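Local coordinates for chitinase (Paenibacillus sp. FPU-7, PDB 5GZT), which probably hydrolyses chitin and chitodextrins by random internal cleavage of their beta-1,4 linkages between N-acetylglucosamine units, at residues L767-G772 and D891-Y896; V774-S779 and F834-T839; F795-D800 and V804-D809; W812-E815 and I821-Q824; P817-E820 and R825-N828. All coordinates share one frame; numbering follows the deposited sequence.

The five contacts lie in the second of the two family 18 regions of the chain. Contact 1 is fully buried: a tyrosine and two aspartates meet inside the TIM barrel. Contact 2, partly buried, sets a loop on outer-layer helix 830-843 by CH-pi packing of a tryptophan CB on a tyrosine ring. Contacts 3 to 5 lie in the excursion after strand 790-799, a neighbour of the strand 765-771 used by contact 1. In contact 3, a hairpin, backbone bonds, a salt bridge and two waters share the work. Contacts 4 and 5 both use helix 819-826, with centres about 3 Å apart; contact 4 stacks an amide on a guanidinium, whereas contact 5 is a surface salt bridge.

Contact 1: L767-G772 and D891-Y896; sequences LGYVPG and DLDWEY
The hydroxyl of Y769 donates a hydrogen bond to D893, with OH 2.8 Å from OD2. It meets that oxygen on its syn side, 29° out of the carboxylate plane, while D893 OD2 sits at the edge of the tyrosine ring. The two side chains come from opposite directions, planes 56° apart, D893 CG standing anti to the carbonyl carbon (chi1 -62°) to face the hydroxyl. D891 is the second, looser polar neighbour: its OD2 lies 3.5 Å from Y769 OH, but its stronger partner is S852 OG. D893 OD1 takes a weak bond from A942 N. With a phenylalanine in place of Y769, D893 OD2 would probably lose its hydroxyl donor and the carboxylate would be held less firmly in rotation. Strands 765-771 and 889-893 are not neighbours in the TIM barrel, so the tyrosine reaches across its interior; Y769 and D891 have CA atoms 11.0 Å apart. The run D891 to E895 reads DLDWE, the end of the DxxDxDxE signature of family 18, whose glutamate is the usual proton donor. Packing completes the site: the Y769 ring meets W1114 and touches N792 and S852, and F795 CE1 lies 3.5 Å from D893 OD2.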
# COMPACT_ATOMS: atom_id res chain seq x y z
N LEU B 767 43.59 -13.61 -12.49
CA LEU B 767 44.50 -13.83 -11.33
C LEU B 767 44.12 -15.11 -10.64
O LEU B 767 42.96 -15.29 -10.28
CB LEU B 767 44.39 -12.63 -10.39
CG LEU B 767 45.35 -12.63 -9.22
CD1 LEU B 767 45.69 -11.18 -8.76
CD2 LEU B 767 44.83 -13.45 -8.07
N GLY B 768 45.09 -16.02 -10.47
CA GLY B 768 44.89 -17.21 -9.73
C GLY B 768 45.65 -17.20 -8.45
O GLY B 768 46.85 -16.85 -8.45
N TYR B 769 44.98 -17.53 -7.36
CA TYR B 769 45.67 -17.83 -6.12
C TYR B 769 46.31 -19.21 -6.25
O TYR B 769 45.65 -20.15 -6.69
CB TYR B 769 44.75 -17.83 -4.93
CG TYR B 769 44.56 -16.49 -4.27
CD1 TYR B 769 45.42 -16.07 -3.27
CD2 TYR B 769 43.53 -15.63 -4.64
CE1 TYR B 769 45.23 -14.84 -2.64
CE2 TYR B 769 43.35 -14.40 -4.04
CZ TYR B 769 44.20 -14.00 -3.03
OH TYR B 769 44.07 -12.76 -2.41
N VAL B 770 47.59 -19.29 -5.94
CA VAL B 770 48.39 -20.50 -5.99
C VAL B 770 48.86 -20.82 -4.53
O VAL B 770 49.58 -20.07 -3.91
CB VAL B 770 49.56 -20.35 -6.93
CG1 VAL B 770 50.43 -21.56 -6.85
CG2 VAL B 770 49.04 -20.11 -8.39
N PRO B 771 48.34 -21.91 -3.95
CA PRO B 771 48.59 -22.24 -2.57
C PRO B 771 50.01 -22.74 -2.43
O PRO B 771 50.47 -23.60 -3.18
CB PRO B 771 47.58 -23.31 -2.28
CG PRO B 771 47.23 -23.91 -3.56
CD PRO B 771 47.37 -22.82 -4.58
N GLY B 772 50.74 -22.16 -1.46
CA GLY B 772 52.11 -22.52 -1.21
C GLY B 772 52.32 -23.84 -0.44
O GLY B 772 53.45 -24.29 -0.31
N ASP B 891 50.58 -8.26 -2.45
CA ASP B 891 49.19 -8.24 -2.09
C ASP B 891 49.04 -8.42 -0.59
O ASP B 891 49.76 -9.26 -0.01
CB ASP B 891 48.51 -9.41 -2.78
CG ASP B 891 47.03 -9.56 -2.35
OD1 ASP B 891 46.18 -8.69 -2.63
OD2 ASP B 891 46.77 -10.64 -1.76
N LEU B 892 48.23 -7.60 0.06
CA LEU B 892 47.99 -7.72 1.51
C LEU B 892 46.58 -8.23 1.77
O LEU B 892 45.62 -7.62 1.30
CB LEU B 892 48.15 -6.38 2.20
CG LEU B 892 49.48 -5.66 2.11
CD1 LEU B 892 49.49 -4.40 2.97
CD2 LEU B 892 50.61 -6.58 2.49
N ASP B 893 46.47 -9.28 2.55
CA ASP B 893 45.22 -9.97 2.84
C ASP B 893 45.04 -9.96 4.34
O ASP B 893 45.37 -10.93 4.98
CB ASP B 893 45.15 -11.47 2.30
CG ASP B 893 45.26 -11.58 0.75
OD1 ASP B 893 45.29 -10.51 0.13
OD2 ASP B 893 45.30 -12.70 0.10
N TRP B 894 44.50 -8.86 4.86
CA TRP B 894 44.32 -8.64 6.26
C TRP B 894 42.87 -9.02 6.54
O TRP B 894 41.94 -8.42 5.95
CB TRP B 894 44.57 -7.20 6.53
CG TRP B 894 44.43 -6.77 7.98
CD1 TRP B 894 43.81 -7.46 9.06
CD2 TRP B 894 44.76 -5.47 8.50
NE1 TRP B 894 43.84 -6.65 10.18
CE2 TRP B 894 44.40 -5.46 9.87
CE3 TRP B 894 45.38 -4.36 7.96
CZ2 TRP B 894 44.68 -4.37 10.69
CZ3 TRP B 894 45.62 -3.24 8.77
CH2 TRP B 894 45.27 -3.28 10.14
N GLU B 895 42.69 -10.04 7.38
CA GLU B 895 41.36 -10.64 7.58
C GLU B 895 40.94 -10.54 9.03
O GLU B 895 41.13 -11.53 9.77
CB GLU B 895 41.34 -12.10 7.09
CG GLU B 895 41.61 -12.14 5.59
CD GLU B 895 41.42 -13.51 4.95
OE1 GLU B 895 40.76 -14.36 5.53
OE2 GLU B 895 41.87 -13.71 3.81
N TYR B 896 40.42 -9.40 9.49
CA TYR B 896 40.04 -8.21 8.75
C TYR B 896 40.23 -7.08 9.73
O TYR B 896 40.12 -7.31 10.94
CB TYR B 896 38.55 -8.24 8.32
CG TYR B 896 38.20 -9.47 7.50
CD1 TYR B 896 38.52 -9.52 6.11
CD2 TYR B 896 37.61 -10.59 8.07
CE1 TYR B 896 38.23 -10.66 5.35
CE2 TYR B 896 37.31 -11.73 7.29
CZ TYR B 896 37.61 -11.74 5.94
OH TYR B 896 37.37 -12.82 5.19

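Contact 2: V774-S779 and F834-T839; sequences VDWTNS and FAYLKT
T777, in the loop that follows strand 765-771, comes against Y836 of helix 830-843 with their CA atoms 6.0 Å apart. The contact rests on W776 and Y836. The CB of W776 lies over one face of the tyrosine ring, 3.8 Å from its centroid and 29° off the normal, a CH-pi contact whose shortest approach is W776 CB to Y836 CD2 at 3.4 Å. Beyond CB the indole slides past: its five-membered ring is nearly parallel to the tyrosine ring, with planes 17° apart, but the two barely overlap. CG of Y836 stands anti to the backbone N (chi1 -177°), which carries the ring out from the helix to the loop. T777 OG1 adds a contact of 3.8 Å to Y836 CB. Helix 830-843 belongs to the beta-alpha-beta crossover from barrel strand 790-799 to strand 848-854, so the loop after the first strand packs on the outer helical layer. Both aromatic polar ends are engaged outside the pair: W776 NE1 donates to P771 O, and Y836 OH is hydrogen-bonded to V783 N. V774 CG1 lies 3.4 Å above the W776 ring plane. N833 clasps the loop at V774 O and W776 N. On the helix, Y836 O accepts from T839 N and from T839 OG1, the latter at 2.8 Å on a lone pair in the carbonyl plane.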
# COMPACT_ATOMS: atom_id res chain seq x y z
N VAL B 774 50.98 -26.57 -1.44
CA VAL B 774 51.09 -27.56 -2.49
C VAL B 774 52.52 -27.47 -2.99
O VAL B 774 53.02 -26.40 -3.27
CB VAL B 774 50.08 -27.30 -3.64
CG1 VAL B 774 50.38 -28.14 -4.85
CG2 VAL B 774 48.63 -27.58 -3.22
N ASP B 775 53.19 -28.62 -3.07
CA ASP B 775 54.52 -28.74 -3.66
C ASP B 775 54.37 -28.84 -5.16
O ASP B 775 54.23 -29.95 -5.71
CB ASP B 775 55.18 -30.00 -3.10
CG ASP B 775 56.63 -30.17 -3.51
OD1 ASP B 775 57.20 -29.39 -4.27
OD2 ASP B 775 57.22 -31.13 -2.99
N TRP B 776 54.39 -27.68 -5.83
CA TRP B 776 54.05 -27.62 -7.24
C TRP B 776 55.04 -28.37 -8.14
O TRP B 776 54.62 -29.01 -9.11
CB TRP B 776 53.85 -26.17 -7.76
CG TRP B 776 52.58 -25.62 -7.19
CD1 TRP B 776 52.43 -24.94 -6.02
CD2 TRP B 776 51.29 -25.90 -7.66
NE1 TRP B 776 51.10 -24.78 -5.73
CE2 TRP B 776 50.37 -25.35 -6.74
CE3 TRP B 776 50.80 -26.63 -8.76
CZ2 TRP B 776 49.02 -25.43 -6.92
CZ3 TRP B 776 49.44 -26.70 -8.94
CH2 TRP B 776 48.57 -26.07 -8.04
N THR B 777 56.32 -28.26 -7.83
CA THR B 777 57.36 -28.99 -8.57
C THR B 777 56.99 -30.49 -8.71
O THR B 777 57.14 -31.03 -9.79
CB THR B 777 58.74 -28.82 -7.94
OG1 THR B 777 59.02 -27.43 -7.83
CG2 THR B 777 59.84 -29.40 -8.80
N ASN B 778 56.41 -31.09 -7.68
CA ASN B 778 56.00 -32.51 -7.69
C ASN B 778 54.54 -32.82 -7.84
O ASN B 778 54.15 -33.98 -7.64
CB ASN B 778 56.50 -33.18 -6.41
CG ASN B 778 57.99 -33.11 -6.32
OD1 ASN B 778 58.66 -33.34 -7.31
ND2 ASN B 778 58.51 -32.65 -5.20
N SER B 779 53.74 -31.81 -8.20
CA SER B 779 52.30 -31.98 -8.36
C SER B 779 52.15 -32.39 -9.83
O SER B 779 52.77 -31.81 -10.71
CB SER B 779 51.58 -30.66 -8.12
OG SER B 779 50.27 -30.64 -8.68
N PHE B 834 59.13 -21.26 -5.10
CA PHE B 834 59.61 -20.07 -5.67
C PHE B 834 60.43 -20.40 -6.91
O PHE B 834 60.39 -19.60 -7.89
CB PHE B 834 60.47 -19.21 -4.70
CG PHE B 834 59.76 -18.77 -3.40
CD1 PHE B 834 58.38 -18.51 -3.35
CD2 PHE B 834 60.48 -18.61 -2.23
CE1 PHE B 834 57.79 -18.12 -2.18
CE2 PHE B 834 59.86 -18.25 -1.05
CZ PHE B 834 58.53 -17.96 -1.03
N ALA B 835 61.17 -21.52 -6.92
CA ALA B 835 61.87 -21.87 -8.17
C ALA B 835 60.87 -22.25 -9.22
O ALA B 835 61.04 -21.92 -10.39
CB ALA B 835 62.85 -23.03 -7.98
N TYR B 836 59.79 -22.91 -8.83
CA TYR B 836 58.71 -23.24 -9.80
C TYR B 836 58.08 -21.99 -10.43
O TYR B 836 57.98 -21.86 -11.65
CB TYR B 836 57.62 -24.10 -9.15
CG TYR B 836 56.52 -24.53 -10.10
CD1 TYR B 836 56.77 -25.45 -11.13
CD2 TYR B 836 55.22 -23.98 -10.00
CE1 TYR B 836 55.72 -25.82 -12.01
CE2 TYR B 836 54.19 -24.35 -10.83
CZ TYR B 836 54.42 -25.26 -11.86
OH TYR B 836 53.35 -25.57 -12.70
N LEU B 837 57.71 -21.04 -9.58
CA LEU B 837 57.09 -19.79 -10.08
C LEU B 837 58.01 -19.08 -11.06
O LEU B 837 57.57 -18.56 -12.09
CB LEU B 837 56.79 -18.87 -8.90
CG LEU B 837 55.63 -19.38 -8.09
CD1 LEU B 837 55.53 -18.54 -6.81
CD2 LEU B 837 54.32 -19.35 -8.83
N LYS B 838 59.31 -19.15 -10.78
CA LYS B 838 60.24 -18.54 -11.66
C LYS B 838 60.29 -19.15 -13.06
O LYS B 838 60.54 -18.41 -14.03
CB LYS B 838 61.58 -18.50 -11.00
CG LYS B 838 62.63 -17.92 -11.89
CD LYS B 838 63.86 -17.63 -11.08
CE LYS B 838 65.02 -17.27 -12.00
NZ LYS B 838 66.17 -16.88 -11.15
N THR B 839 59.93 -20.45 -13.20
CA THR B 839 59.94 -21.14 -14.46
C THR B 839 58.67 -20.80 -15.18
O THR B 839 58.66 -20.69 -16.39
CB THR B 839 60.03 -22.71 -14.38
OG1 THR B 839 58.77 -23.31 -13.90
CG2 THR B 839 61.25 -23.15 -13.61

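Contact 3: F795-D800 and V804-D809; sequences FARIKD and VKISED
A beta hairpin formed by strands 790-799 and 802-805 brings R797 and V804 together as an antiparallel hydrogen-bonded pair. R797 N donates to V804 O at 2.9 Å, and V804 N returns the bond to R797 O at 2.8 Å; both are nearly straight. The chain of R797 bends at chi2 (-79°) and runs alongside I806, pointing the same way, which puts I806 CD1 over one face of the guanidinium, 3.9 Å above its plane. D809 comes in at the edge: NH1 of R797 bonds OD2 of D809 at 3.0 Å in a salt bridge, meeting the anti side of that oxygen. NE is taken by G854 O and NH2 also bonds outside the hairpin, so all three nitrogens are engaged, fixing the group's rotation. A leucine in place of R797 would probably leave D809 OD2 without its cation and G854 O without this donor. Two waters bridge the segments: one donates to F795 O and accepts from I806 N; the other joins K799 NZ to E808 O and OE1, while K799 NZ and E808 OE1 themselves lie 4.6 Å apart. Beyond the hairpin a 3-10 turn, 806-808, leads to D809, the N-cap of helix 810-813, whose W812 makes a cation-pi contact with R797; on the barrel side A796 bonds strand 848-854 and packs against F881 of helix 868-884.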
# COMPACT_ATOMS: atom_id res chain seq x y z
N PHE B 795 50.99 -18.27 1.32
CA PHE B 795 51.06 -16.90 1.77
C PHE B 795 52.43 -16.70 2.39
O PHE B 795 53.11 -17.67 2.71
CB PHE B 795 50.06 -16.58 2.82
CG PHE B 795 48.61 -16.64 2.42
CD1 PHE B 795 48.02 -15.54 1.85
CD2 PHE B 795 47.79 -17.70 2.85
CE1 PHE B 795 46.65 -15.55 1.53
CE2 PHE B 795 46.43 -17.71 2.56
CZ PHE B 795 45.84 -16.62 1.88
N ALA B 796 52.83 -15.43 2.54
CA ALA B 796 53.82 -15.02 3.52
C ALA B 796 53.09 -14.56 4.79
O ALA B 796 51.90 -14.30 4.75
CB ALA B 796 54.69 -13.93 2.98
N ARG B 797 53.77 -14.52 5.89
CA ARG B 797 53.15 -14.22 7.20
C ARG B 797 53.97 -13.21 7.89
O ARG B 797 55.04 -12.81 7.36
CB ARG B 797 53.03 -15.49 8.06
CG ARG B 797 52.07 -16.52 7.43
CD ARG B 797 50.69 -16.04 7.78
NE ARG B 797 49.64 -16.47 6.90
CZ ARG B 797 48.75 -17.44 7.12
NH1 ARG B 797 48.86 -18.30 8.13
NH2 ARG B 797 47.76 -17.58 6.28
N ILE B 798 53.48 -12.73 9.00
CA ILE B 798 54.15 -11.69 9.72
C ILE B 798 54.54 -12.28 11.08
O ILE B 798 53.68 -12.74 11.87
CB ILE B 798 53.25 -10.51 9.91
CG1 ILE B 798 52.79 -9.91 8.58
CG2 ILE B 798 53.91 -9.40 10.76
CD1 ILE B 798 51.66 -8.83 8.73
N LYS B 799 55.84 -12.22 11.38
CA LYS B 799 56.38 -12.62 12.70
C LYS B 799 57.38 -11.55 13.15
O LYS B 799 58.34 -11.22 12.40
CB LYS B 799 56.99 -14.01 12.66
CG LYS B 799 57.47 -14.41 14.07
CD LYS B 799 58.35 -15.64 14.02
CE LYS B 799 58.94 -15.91 15.41
NZ LYS B 799 59.92 -17.01 15.39
N ASP B 800 57.12 -10.96 14.35
CA ASP B 800 58.01 -9.97 14.96
C ASP B 800 58.09 -8.72 14.05
O ASP B 800 59.13 -8.07 13.88
CB ASP B 800 59.41 -10.53 15.24
CG ASP B 800 59.44 -11.60 16.36
OD1 ASP B 800 58.45 -11.72 17.13
OD2 ASP B 800 60.46 -12.34 16.39
N VAL B 804 57.77 -13.19 6.79
CA VAL B 804 58.43 -14.51 6.88
C VAL B 804 57.67 -15.54 6.07
O VAL B 804 56.56 -15.28 5.62
CB VAL B 804 58.50 -14.97 8.32
CG1 VAL B 804 59.29 -13.96 9.11
CG2 VAL B 804 57.14 -15.14 8.91
N LYS B 805 58.31 -16.66 5.78
CA LYS B 805 57.61 -17.77 5.16
C LYS B 805 56.57 -18.35 6.09
O LYS B 805 56.70 -18.24 7.34
CB LYS B 805 58.56 -18.86 4.77
CG LYS B 805 59.54 -18.50 3.66
CD LYS B 805 60.69 -19.54 3.57
CE LYS B 805 61.50 -19.36 2.30
NZ LYS B 805 62.75 -20.20 2.29
N ILE B 806 55.53 -18.95 5.50
CA ILE B 806 54.36 -19.45 6.26
C ILE B 806 54.76 -20.52 7.28
O ILE B 806 54.11 -20.64 8.31
CB ILE B 806 53.26 -20.00 5.31
CG1 ILE B 806 51.95 -20.10 6.07
CG2 ILE B 806 53.67 -21.31 4.65
CD1 ILE B 806 50.73 -20.26 5.19
N SER B 807 55.84 -21.24 6.98
CA SER B 807 56.37 -22.22 7.95
C SER B 807 56.86 -21.61 9.28
O SER B 807 57.10 -22.34 10.18
CB SER B 807 57.45 -23.08 7.32
OG SER B 807 58.52 -22.33 6.82
N GLU B 808 56.97 -20.28 9.38
CA GLU B 808 57.34 -19.62 10.60
C GLU B 808 56.19 -19.13 11.40
O GLU B 808 56.38 -18.61 12.51
CB GLU B 808 58.26 -18.47 10.30
CG GLU B 808 59.49 -18.86 9.55
CD GLU B 808 60.48 -19.61 10.44
OE1 GLU B 808 60.29 -19.65 11.68
OE2 GLU B 808 61.40 -20.20 9.89
N ASP B 809 54.97 -19.31 10.91
CA ASP B 809 53.76 -19.02 11.70
C ASP B 809 53.41 -20.32 12.47
O ASP B 809 52.98 -21.27 11.87
CB ASP B 809 52.63 -18.66 10.73
CG ASP B 809 51.33 -18.41 11.38
OD1 ASP B 809 51.14 -18.65 12.62
OD2 ASP B 809 50.44 -17.90 10.67
O HOH W 1 55.46 -18.77 2.62
O HOH W 2 58.86 -19.12 13.81

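Contact 4: W812-E815 and I821-Q824; sequences WVNE and IREQ
The side-chain amide of N814 stacks on one face of the R822 guanidinium, their planes only 12° apart. CB of N814 stands over the middle of the group, 3.6 Å from CZ, and CG lies 3.5 Å from NH1. The amide oxygen is offset toward the aliphatic part of the arginine, where N814 OD1 is 3.3 Å from R822 CD; the two side chains themselves cross at about a right angle. The side-chain amide thus packs flat-on against the cation. The strongest polar partner of the guanidinium is F816 O, which takes the hydrogen of NE and so helps to fix the plane on which the asparagine rests. R822 is extended from CG to NE, which lets its head pass beyond the end of helix 810-813 and reach N814, the first residue to leave that helix. Nearer the backbone, V813 O is 3.8 Å from R822 CG, and V813 CG1 lies at the same distance from R822 O. A bond of 3.2 Å from E815 N to W812 O rounds off the helix end. The contact joins the short helix 810-813 to helix 819-826, within the long connection from barrel strand 790-799 to helix 830-843. W812 makes a cation-pi contact with R825 of the second helix and packs on I806 and N828, while V813 CG2 leans on S807 O of the 3-10 turn that follows strand 802-805.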
# COMPACT_ATOMS: atom_id res chain seq x y z
N TRP B 812 49.86 -21.60 12.57
CA TRP B 812 49.43 -22.30 11.40
C TRP B 812 50.09 -23.69 11.38
O TRP B 812 49.40 -24.66 11.01
CB TRP B 812 49.78 -21.52 10.13
CG TRP B 812 49.51 -22.23 8.86
CD1 TRP B 812 48.30 -22.26 8.19
CD2 TRP B 812 50.43 -22.95 8.04
NE1 TRP B 812 48.45 -22.94 7.02
CE2 TRP B 812 49.74 -23.36 6.90
CE3 TRP B 812 51.79 -23.21 8.13
CZ2 TRP B 812 50.32 -24.11 5.91
CZ3 TRP B 812 52.38 -23.93 7.12
CH2 TRP B 812 51.66 -24.39 6.04
N VAL B 813 51.40 -23.75 11.69
CA VAL B 813 52.14 -25.00 11.60
C VAL B 813 51.46 -26.05 12.50
O VAL B 813 51.23 -27.18 12.07
CB VAL B 813 53.60 -24.83 12.04
CG1 VAL B 813 54.27 -26.16 12.35
CG2 VAL B 813 54.42 -24.09 10.96
N ASN B 814 51.10 -25.63 13.71
CA ASN B 814 50.43 -26.49 14.70
C ASN B 814 48.94 -26.40 14.75
O ASN B 814 48.36 -26.83 15.74
CB ASN B 814 50.99 -26.22 16.11
CG ASN B 814 52.41 -26.63 16.23
OD1 ASN B 814 52.96 -27.30 15.34
ND2 ASN B 814 53.05 -26.19 17.29
N GLU B 815 48.30 -25.91 13.69
CA GLU B 815 46.86 -25.83 13.65
C GLU B 815 46.19 -27.19 14.01
O GLU B 815 45.23 -27.20 14.76
CB GLU B 815 46.42 -25.45 12.26
CG GLU B 815 44.92 -25.36 12.10
CD GLU B 815 44.52 -24.69 10.83
OE1 GLU B 815 45.34 -24.51 9.90
OE2 GLU B 815 43.36 -24.32 10.79
N ILE B 821 50.98 -33.70 9.62
CA ILE B 821 50.65 -32.40 9.12
C ILE B 821 51.63 -31.36 9.71
O ILE B 821 52.20 -30.60 8.96
CB ILE B 821 49.18 -32.07 9.39
CG1 ILE B 821 48.26 -33.04 8.60
CG2 ILE B 821 48.88 -30.65 9.03
CD1 ILE B 821 46.75 -32.90 8.89
N ARG B 822 51.94 -31.44 11.00
CA ARG B 822 52.89 -30.52 11.61
C ARG B 822 54.23 -30.60 10.92
O ARG B 822 54.87 -29.57 10.71
CB ARG B 822 53.09 -30.73 13.14
CG ARG B 822 51.86 -30.37 13.94
CD ARG B 822 52.03 -30.49 15.46
NE ARG B 822 50.77 -30.06 16.11
CZ ARG B 822 50.64 -29.60 17.36
NH1 ARG B 822 51.69 -29.47 18.18
NH2 ARG B 822 49.43 -29.22 17.81
N GLU B 823 54.70 -31.80 10.64
CA GLU B 823 56.01 -31.97 9.99
C GLU B 823 55.94 -31.41 8.58
O GLU B 823 56.85 -30.80 8.12
CB GLU B 823 56.44 -33.47 9.93
CG GLU B 823 57.82 -33.75 9.29
CD GLU B 823 59.08 -33.35 10.11
OE1 GLU B 823 60.17 -33.80 9.72
OE2 GLU B 823 59.05 -32.60 11.12
N GLN B 824 54.88 -31.71 7.88
CA GLN B 824 54.75 -31.21 6.50
C GLN B 824 54.69 -29.64 6.49
O GLN B 824 55.25 -29.02 5.64
CB GLN B 824 53.52 -31.86 5.94
CG GLN B 824 52.84 -31.31 4.74
CD GLN B 824 51.42 -31.92 4.72
OE1 GLN B 824 51.23 -33.09 5.11
NE2 GLN B 824 50.43 -31.11 4.35

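Contact 5: P817-E820 and R825-N828; sequences PSEE and RRNN
E819 and R826 form a salt bridge along the surface of helix 819-826, seven residues or about two turns apart. This helix belongs to the excursion of the TIM barrel between strand 790-799 and helix 830-843. OE2 of E819 accepts from NH2 of R826 at 3.1 Å in a fairly straight bond. The donor meets the syn side of the carboxylate oxygen, and that oxygen lies at the edge of the guanidinium, close to its plane; the two flat groups are turned 42° against each other. Both chains bend to meet. The CB of E819 points away from R826, but the glutamate folds at chi2 (52°) and its end comes back nearer, while the arginine folds at chi3 (-63°), which brings them together at about a right angle. The same NH2 has a stronger partner in E823, whose OE2 forms a second salt bridge, so this one nitrogen serves two carboxylates. Farther out, S818 is the N-cap of the helix, with OG bonded to I821 N, and R825, next to R826, is held through its NH1 by E815 OE1 and W812 O. N827 is the first residue to leave helical geometry. The chain then turns with N828 N bonded to R825 O at 3.0 Å, and ND2 of N828 is hydrogen-bonded both to D830 OD2 and, at 3.0 Å, to G772 O, just past barrel strand 765-771.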
# COMPACT_ATOMS: atom_id res chain seq x y z
N PRO B 817 46.64 -31.27 15.40
CA PRO B 817 47.49 -32.07 16.28
C PRO B 817 48.26 -33.19 15.54
O PRO B 817 49.33 -33.57 16.00
CB PRO B 817 46.50 -32.61 17.31
CG PRO B 817 45.24 -32.76 16.52
CD PRO B 817 45.22 -31.61 15.56
N SER B 818 47.74 -33.65 14.37
CA SER B 818 48.48 -34.59 13.50
C SER B 818 49.94 -34.29 13.39
O SER B 818 50.35 -33.27 12.82
CB SER B 818 47.91 -34.70 12.08
OG SER B 818 48.81 -35.50 11.29
N GLU B 819 50.75 -35.19 13.90
CA GLU B 819 52.16 -35.04 13.78
C GLU B 819 52.66 -35.11 12.31
O GLU B 819 53.73 -34.56 11.97
CB GLU B 819 52.85 -36.06 14.66
CG GLU B 819 54.37 -36.00 14.60
CD GLU B 819 54.90 -34.61 14.85
OE1 GLU B 819 54.67 -34.12 15.99
OE2 GLU B 819 55.50 -34.02 13.90
N GLU B 820 51.91 -35.75 11.42
CA GLU B 820 52.31 -35.72 10.01
C GLU B 820 52.14 -34.32 9.37
O GLU B 820 53.02 -33.87 8.67
CB GLU B 820 51.57 -36.75 9.18
CG GLU B 820 52.43 -37.95 8.87
CD GLU B 820 51.60 -39.16 8.49
OE1 GLU B 820 50.56 -38.95 7.82
OE2 GLU B 820 51.97 -40.30 8.88
N ARG B 825 54.05 -29.05 7.49
CA ARG B 825 53.91 -27.59 7.59
C ARG B 825 55.23 -26.95 7.93
O ARG B 825 55.63 -25.99 7.28
CB ARG B 825 52.75 -27.22 8.51
CG ARG B 825 51.42 -27.47 7.82
CD ARG B 825 50.25 -26.95 8.59
NE ARG B 825 49.09 -26.97 7.74
CZ ARG B 825 47.91 -26.39 8.00
NH1 ARG B 825 47.67 -25.72 9.12
NH2 ARG B 825 46.94 -26.51 7.12
N ARG B 826 55.98 -27.54 8.87
CA ARG B 826 57.34 -27.07 9.21
C ARG B 826 58.26 -27.05 8.01
O ARG B 826 59.14 -26.18 7.91
CB ARG B 826 58.00 -27.88 10.34
CG ARG B 826 57.35 -27.65 11.72
CD ARG B 826 58.11 -28.23 12.94
NE ARG B 826 58.24 -29.70 12.92
CZ ARG B 826 57.40 -30.57 13.48
NH1 ARG B 826 56.32 -30.20 14.18
NH2 ARG B 826 57.65 -31.85 13.35
N ASN B 827 58.04 -28.00 7.11
CA ASN B 827 58.79 -28.16 5.90
C ASN B 827 58.02 -27.67 4.63
O ASN B 827 58.31 -28.10 3.51
CB ASN B 827 59.11 -29.64 5.72
CG ASN B 827 60.09 -30.13 6.75
OD1 ASN B 827 59.71 -30.84 7.67
ND2 ASN B 827 61.31 -29.68 6.65
N ASN B 828 57.13 -26.72 4.79
CA ASN B 828 56.39 -26.15 3.67
C ASN B 828 57.34 -25.80 2.54
O ASN B 828 58.38 -25.17 2.76
CB ASN B 828 55.60 -24.93 4.10
CG ASN B 828 54.53 -24.61 3.13
OD1 ASN B 828 53.52 -25.30 3.07
ND2 ASN B 828 54.80 -23.64 2.28